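PDB 5ZE8: cytochrome c552 from Thermochromatium tepidum, which carries five c-type hemes at low redox potential and probably passes electrons along them in a thermophilic purple sulfur photosynthetic bacterium. Local coordinates for residues Arg158-Ile163 with Thr211-Pro216; Val286-Thr291 with Ala429-Pro434. One frame throughout, in Å; residues are numbered along the deposited sequence.

Interaction 1 (Arg158-Ile163 with Thr211-Pro216). With HEC (heme c), chain B.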
loop_
_atom_site.group_PDB
_atom_site.type_symbol
_atom_site.label_atom_id
_atom_site.label_comp_id
_atom_site.label_asym_id
_atom_site.label_seq_id
_atom_site.Cartn_x
_atom_site.Cartn_y
_atom_site.Cartn_z
ATOM N N ARG A 158 12.430 10.572 21.200
ATOM C CA ARG A 158 11.983 9.522 22.104
ATOM C C ARG A 158 11.026 8.657 21.279
ATOM O O ARG A 158 10.325 9.122 20.376
ATOM C CB ARG A 158 11.206 10.037 23.314
ATOM C CG ARG A 158 12.113 10.879 24.196
ATOM C CD ARG A 158 11.387 11.704 25.205
ATOM N NE ARG A 158 12.319 12.076 26.278
ATOM C CZ ARG A 158 11.961 12.613 27.445
ATOM N NH1 ARG A 158 10.700 12.949 27.685
ATOM N NH2 ARG A 158 12.890 12.833 28.378
ATOM N N LEU A 159 11.031 7.399 21.584
ATOM C CA LEU A 159 10.080 6.481 21.053
ATOM C C LEU A 159 8.707 6.829 21.542
ATOM O O LEU A 159 8.491 7.328 22.668
ATOM C CB LEU A 159 10.418 5.065 21.518
ATOM C CG LEU A 159 11.689 4.422 21.009
ATOM C CD1 LEU A 159 11.882 3.019 21.528
ATOM C CD2 LEU A 159 11.663 4.357 19.521
ATOM N N GLN A 160 7.753 6.564 20.676
ATOM C CA GLN A 160 6.319 6.888 20.869
ATOM C C GLN A 160 5.545 5.606 20.899
ATOM O O GLN A 160 5.708 4.752 20.017
ATOM C CB GLN A 160 5.814 7.804 19.767
ATOM C CG GLN A 160 6.627 9.047 19.551
ATOM C CD GLN A 160 6.500 10.083 20.715
ATOM O OE1 GLN A 160 5.384 10.445 21.150
ATOM N NE2 GLN A 160 7.664 10.515 21.282
ATOM N N ALA A 161 4.702 5.430 21.926
ATOM C CA ALA A 161 3.980 4.168 22.114
ATOM C C ALA A 161 2.523 4.360 22.422
ATOM O O ALA A 161 2.177 5.366 22.946
ATOM C CB ALA A 161 4.613 3.434 23.258
ATOM N N PRO A 162 1.666 3.373 22.151
ATOM C CA PRO A 162 0.223 3.561 22.397
ATOM C C PRO A 162 -0.122 3.733 23.838
ATOM O O PRO A 162 -0.995 4.531 24.155
ATOM C CB PRO A 162 -0.398 2.295 21.802
ATOM C CG PRO A 162 0.680 1.325 21.597
ATOM C CD PRO A 162 1.974 2.064 21.525
ATOM N N ILE A 163 0.576 3.012 24.721
ATOM C CA ILE A 163 0.358 3.163 26.205
ATOM C C ILE A 163 1.590 3.694 26.938
ATOM O O ILE A 163 1.457 4.504 27.861
ATOM C CB ILE A 163 0.060 1.844 26.841
ATOM C CG1 ILE A 163 -1.046 1.104 26.089
ATOM C CG2 ILE A 163 -0.294 1.994 28.361
ATOM C CD1 ILE A 163 -2.307 1.882 26.162
ATOM N N THR A 211 14.317 5.734 25.509
ATOM C CA THR A 211 13.372 6.461 26.232
ATOM C C THR A 211 12.128 6.618 25.405
ATOM O O THR A 211 12.234 6.782 24.173
ATOM C CB THR A 211 13.994 7.820 26.511
ATOM O OG1 THR A 211 15.176 7.555 27.317
ATOM C CG2 THR A 211 13.085 8.771 27.265
ATOM N N MET A 212 11.008 6.579 26.115
ATOM C CA MET A 212 9.680 6.361 25.496
ATOM C C MET A 212 8.645 7.291 26.100
ATOM O O MET A 212 8.767 7.639 27.267
ATOM C CB MET A 212 9.245 4.970 25.743
ATOM C CG MET A 212 7.958 4.539 25.043
ATOM S SD MET A 212 7.583 2.785 25.278
ATOM C CE MET A 212 8.580 2.165 23.947
ATOM N N GLU A 213 7.645 7.688 25.318
ATOM C CA GLU A 213 6.543 8.541 25.762
ATOM C C GLU A 213 5.265 7.952 25.295
ATOM O O GLU A 213 5.189 7.375 24.180
ATOM C CB GLU A 213 6.651 9.884 25.048
ATOM C CG GLU A 213 7.851 10.636 25.485
ATOM C CD GLU A 213 7.884 12.013 24.880
ATOM O OE1 GLU A 213 7.614 12.301 23.672
ATOM O OE2 GLU A 213 8.234 12.897 25.684
ATOM N N ALA A 214 4.197 8.067 26.061
ATOM C CA ALA A 214 2.910 7.605 25.675
ATOM C C ALA A 214 2.332 8.631 24.696
ATOM O O ALA A 214 2.502 9.854 24.856
ATOM C CB ALA A 214 1.960 7.483 26.893
ATOM N N ASN A 215 1.695 8.131 23.637
ATOM C CA ASN A 215 1.150 8.961 22.578
ATOM C C ASN A 215 -0.021 8.214 21.886
ATOM O O ASN A 215 0.066 7.842 20.709
ATOM C CB ASN A 215 2.253 9.428 21.673
ATOM C CG ASN A 215 1.871 10.522 20.712
ATOM O OD1 ASN A 215 0.706 10.888 20.590
ATOM N ND2 ASN A 215 2.865 11.032 19.976
ATOM N N PRO A 216 -1.119 8.020 22.589
ATOM C CA PRO A 216 -2.231 7.254 22.040
ATOM C C PRO A 216 -2.812 7.844 20.790
ATOM O O PRO A 216 -3.232 7.052 19.942
ATOM C CB PRO A 216 -3.277 7.195 23.194
ATOM C CG PRO A 216 -2.864 8.216 24.139
ATOM C CD PRO A 216 -1.372 8.401 24.004
HETATM FE FE HEC B . 10.552 -2.267 23.508
HETATM C CHA HEC B . 7.417 -2.344 24.910
HETATM C CHB HEC B . 9.376 -0.354 20.927
HETATM C CHC HEC B . 13.659 -2.258 22.040
HETATM C CHD HEC B . 11.765 -4.284 25.977
HETATM N NA HEC B . 8.784 -1.445 23.041
HETATM C C1A HEC B . 7.612 -1.592 23.770
HETATM C C2A HEC B . 6.553 -0.864 23.154
HETATM C C3A HEC B . 7.082 -0.319 22.001
HETATM C C4A HEC B . 8.476 -0.647 21.937
HETATM C CMA HEC B . 6.369 0.577 20.998
HETATM C CAA HEC B . 5.119 -0.837 23.605
HETATM C CBA HEC B . 4.830 0.008 24.852
HETATM C CGA HEC B . 3.311 0.073 24.915
HETATM O O1A HEC B . 2.678 -0.869 25.402
HETATM O O2A HEC B . 2.676 1.105 24.614
HETATM N NB HEC B . 11.357 -1.439 21.805
HETATM C C1B HEC B . 10.678 -0.706 20.878
HETATM C C2B HEC B . 11.565 -0.374 19.837
HETATM C C3B HEC B . 12.785 -0.906 20.071
HETATM C C4B HEC B . 12.615 -1.568 21.392
HETATM C CMB HEC B . 11.044 0.425 18.606
HETATM C CAB HEC B . 14.076 -0.660 19.345
HETATM C CBB HEC B . 14.454 0.698 19.055
HETATM N NC HEC B . 12.371 -3.109 23.966
HETATM C C1C HEC B . 13.524 -2.956 23.208
HETATM C C2C HEC B . 14.550 -3.782 23.755
HETATM C C3C HEC B . 14.019 -4.431 24.868
HETATM C C4C HEC B . 12.678 -3.971 25.006
HETATM C CMC HEC B . 15.889 -3.983 23.068
HETATM C CAC HEC B . 14.643 -5.437 25.805
HETATM C CBC HEC B . 15.942 -5.300 26.231
HETATM N ND HEC B . 9.762 -3.111 25.052
HETATM C C1D HEC B . 10.437 -3.906 25.965
HETATM C C2D HEC B . 9.517 -4.381 26.975
HETATM C C3D HEC B . 8.317 -3.853 26.704
HETATM C C4D HEC B . 8.494 -3.037 25.466
HETATM C CMD HEC B . 9.840 -5.305 28.153
HETATM C CAD HEC B . 7.021 -4.116 27.429
HETATM C CBD HEC B . 6.213 -5.241 26.781
HETATM C CGD HEC B . 6.848 -6.470 26.204
HETATM O O1D HEC B . 7.267 -7.371 26.999
HETATM O O2D HEC B . 6.915 -6.579 24.940
HETATM O O HOH W 1 4.444 12.074 23.020
#

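Interaction 2 (Val286-Thr291 with Ala429-Pro434)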
loop_
_atom_site.group_PDB
_atom_site.type_symbol
_atom_site.label_atom_id
_atom_site.label_comp_id
_atom_site.label_asym_id
_atom_site.label_seq_id
_atom_site.Cartn_x
_atom_site.Cartn_y
_atom_site.Cartn_z
ATOM N N VAL A 286 -15.870 -9.330 -1.783
ATOM C CA VAL A 286 -16.794 -10.436 -1.946
ATOM C C VAL A 286 -17.187 -10.543 -3.423
ATOM O O VAL A 286 -17.711 -9.560 -3.964
ATOM C CB VAL A 286 -18.028 -10.261 -1.073
ATOM C CG1 VAL A 286 -18.836 -11.594 -1.033
ATOM C CG2 VAL A 286 -17.630 -9.906 0.328
ATOM N N PHE A 287 -16.921 -11.678 -4.014
ATOM C CA PHE A 287 -17.148 -11.907 -5.423
ATOM C C PHE A 287 -18.145 -13.016 -5.646
ATOM O O PHE A 287 -17.978 -14.080 -5.079
ATOM C CB PHE A 287 -15.797 -12.240 -6.028
ATOM C CG PHE A 287 -15.818 -12.391 -7.542
ATOM C CD1 PHE A 287 -15.887 -11.310 -8.348
ATOM C CD2 PHE A 287 -15.746 -13.651 -8.088
ATOM C CE1 PHE A 287 -15.849 -11.497 -9.756
ATOM C CE2 PHE A 287 -15.707 -13.836 -9.456
ATOM C CZ PHE A 287 -15.771 -12.760 -10.283
ATOM N N ASP A 288 -19.161 -12.779 -6.432
ATOM C CA ASP A 288 -20.148 -13.852 -6.732
ATOM C C ASP A 288 -20.723 -13.713 -8.130
ATOM O O ASP A 288 -20.778 -12.638 -8.682
ATOM C CB ASP A 288 -21.265 -13.820 -5.691
ATOM C CG ASP A 288 -22.002 -15.148 -5.554
ATOM O OD1 ASP A 288 -21.457 -16.248 -5.894
ATOM O OD2 ASP A 288 -23.135 -15.006 -5.047
ATOM N N LEU A 289 -21.077 -14.873 -8.707
ATOM C CA LEU A 289 -21.632 -14.974 -10.059
ATOM C C LEU A 289 -22.964 -15.705 -9.939
ATOM O O LEU A 289 -23.008 -16.717 -9.257
ATOM C CB LEU A 289 -20.746 -15.838 -10.910
ATOM C CG LEU A 289 -21.276 -16.352 -12.257
ATOM C CD1 LEU A 289 -21.466 -15.127 -13.131
ATOM C CD2 LEU A 289 -20.230 -17.225 -12.853
ATOM N N THR A 290 -23.986 -15.066 -10.470
ATOM C CA THR A 290 -25.361 -15.619 -10.586
ATOM C C THR A 290 -25.733 -15.730 -12.046
ATOM O O THR A 290 -25.300 -14.937 -12.846
ATOM C CB THR A 290 -26.445 -14.794 -9.832
ATOM O OG1 THR A 290 -26.548 -13.403 -10.261
ATOM C CG2 THR A 290 -26.185 -14.894 -8.463
ATOM N N THR A 291 -26.520 -16.746 -12.412
ATOM C CA THR A 291 -27.031 -16.775 -13.807
ATOM C C THR A 291 -28.513 -17.090 -13.765
ATOM O O THR A 291 -28.941 -17.775 -12.851
ATOM C CB THR A 291 -26.299 -17.814 -14.701
ATOM O OG1 THR A 291 -26.607 -19.134 -14.273
ATOM C CG2 THR A 291 -24.792 -17.648 -14.623
ATOM N N ALA A 429 -10.203 -14.010 -6.910
ATOM C CA ALA A 429 -11.547 -14.485 -6.701
ATOM C C ALA A 429 -11.935 -15.337 -7.870
ATOM O O ALA A 429 -11.573 -15.052 -9.016
ATOM C CB ALA A 429 -12.566 -13.385 -6.551
ATOM N N VAL A 430 -12.749 -16.377 -7.564
ATOM C CA VAL A 430 -13.241 -17.278 -8.630
ATOM C C VAL A 430 -14.658 -17.637 -8.262
ATOM O O VAL A 430 -14.934 -17.921 -7.106
ATOM C CB VAL A 430 -12.427 -18.557 -8.742
ATOM C CG1 VAL A 430 -13.011 -19.467 -9.861
ATOM C CG2 VAL A 430 -11.005 -18.305 -9.152
ATOM N N SER A 431 -15.563 -17.709 -9.242
ATOM C CA SER A 431 -16.914 -18.214 -9.039
ATOM C C SER A 431 -17.291 -19.012 -10.270
ATOM O O SER A 431 -17.127 -18.514 -11.380
ATOM C CB SER A 431 -17.878 -17.122 -8.782
ATOM O OG SER A 431 -19.151 -17.583 -8.340
ATOM N N GLU A 432 -17.828 -20.217 -10.040
ATOM C CA GLU A 432 -18.269 -21.141 -11.134
ATOM C C GLU A 432 -19.738 -21.424 -10.988
ATOM O O GLU A 432 -20.211 -21.641 -9.850
ATOM C CB GLU A 432 -17.554 -22.479 -11.070
ATOM C CG GLU A 432 -16.121 -22.451 -11.668
ATOM C CD GLU A 432 -15.500 -23.822 -11.786
ATOM O OE1 GLU A 432 -15.914 -24.724 -10.975
ATOM O OE2 GLU A 432 -14.557 -24.003 -12.590
ATOM N N LYS A 433 -20.460 -21.381 -12.083
ATOM C CA LYS A 433 -21.826 -21.896 -12.106
ATOM C C LYS A 433 -22.008 -22.959 -13.201
ATOM O O LYS A 433 -21.762 -22.663 -14.361
ATOM C CB LYS A 433 -22.830 -20.746 -12.214
ATOM C CG LYS A 433 -22.876 -19.868 -10.981
ATOM C CD LYS A 433 -23.420 -20.621 -9.752
ATOM C CE LYS A 433 -23.529 -19.743 -8.508
ATOM N NZ LYS A 433 -22.231 -19.079 -8.167
ATOM N N PRO A 434 -22.327 -24.226 -12.820
ATOM C CA PRO A 434 -22.863 -25.106 -13.896
ATOM C C PRO A 434 -24.212 -24.824 -14.469
ATOM O O PRO A 434 -25.119 -24.452 -13.755
ATOM C CB PRO A 434 -22.757 -26.489 -13.237
ATOM C CG PRO A 434 -21.345 -26.444 -12.813
ATOM C CD PRO A 434 -21.274 -25.040 -12.136
HETATM O O HOH W 2 -19.176 -18.200 -5.786
#

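Interaction 1 (Arg158-Ile163 with Thr211-Pro216)
Arg-158 crosses Glu-213 at about a right angle and brings NH1 to OE2 at 3.2 Å; the oxygen sits in the guanidinium plane, while the guanidinium nitrogen lies above the carboxylate plane, the two planes being 83° apart. On the way, Arg-158 NE passes the CG2 methyl of Thr-211. Leu-159 then starts the pairing: its N bonds to Thr-211 O, and its O takes Glu-213 N at 2.8 Å. Its side chain leaves on the heme side, where CD1 packs 3.8 Å from ring atom C2B, next to Met-212, whose CE reaches heme atom C4A at 3.5 Å. Gln-160 turns to the other face and bends at chi2 (-70°), which brings its amide alongside Glu-213. There NE2 gives a nearly straight bond to Glu-213 OE1 (3.0 Å, 177°) and a second one to Arg-158 O, while OE1 accepts from Asn-215 ND2 at 2.8 Å. A leucine in place of Gln-160 would probably leave Glu-213 OE1 and Asn-215 ND2 without these amide partners. This is a two-stranded parallel sheet, 159-161 beside 212-214, with Leu-159, Ala-161 and Met-212 lining one heme c pocket and the polar cluster on the reverse face. Ala-161 continues the ladder through its N to Glu-213 O and its O to Asn-215 N, the N-cap of helix 216-220; its CB meets Met-212 SD at 3.7 Å. Pro-162 lays CD against heme propionate oxygen O2A, and its O faces Pro-216 CB. Ile-163 N donates to O2A at 2.8 Å; Gly-164 N also bonds to this heme.

Interaction 2 (Val286-Thr291 with Ala429-Pro434)
Phe-287 packs CB, CG and CD2 against the methyl of Ala-429, the two CB atoms 3.5 Å apart. CG stands anti to the backbone N (chi1 -175°), a setting that carries the ring past Ala-429 until its CE2 edge comes 3.9 Å from Ser-431 N, which lies close to the ring plane. Phe-287 also leans on Val-302, Ile-304 and Leu-323, so Ala-429 fills one place in an apolar layer. Two residues on, Ser-431 OG accepts a weak bond from Leu-289 N (3.3 Å, 131°). Ser-431 OG also lies 2.6 Å from water 2, which in turn donates to Asp-288 OD1, so the water spans the two side chains.

Lys-433 closes the far end. Its chain folds at chi2 and at chi4 and slides past Leu-289 in the opposite direction, Lys-433 CG 4.1 Å from Leu-289 CG. Lys-433 NZ donates to Leu-289 O at 2.7 Å, in the carbonyl plane. The same NZ makes a long salt bridge to Asp-288 OD1 at 3.7 Å, crossing that side chain at about a right angle. The ammonium is thus hydrogen-bonded to a main-chain oxygen, and the nearby carboxylate probably offsets part of its charge.

The axes of the two segments come within 6.3 Å at 17° from parallel, and the strands belong to different sheets: 285-294 pairs with 297-306, and 426-434 with 397-405. Side-chain contacts of this kind, apolar at Phe-287 and polar at Lys-433, are characteristic of edge strands closing the side of a beta-sandwich-like domain, where two antiparallel sheets face each other.

Interaction 1 and interaction 2 lie on opposite sides of the chain's centre, their own centres 47 Å apart and their nearest atoms about 30 Å apart, so neither touches the other. Along the sequence they come in series, the 158-163/211-216 pair closing before 286-291 begins. Their relation to the hemes differs. Interaction 1 is part of a heme c pocket, and the side chain of Pro-162 comes about 4 Å from a second heme as well. In interaction 2 the side chain of Ala-429 stays about 12 Å from a heme, and the contact joins two sheets of the C-terminal beta region instead.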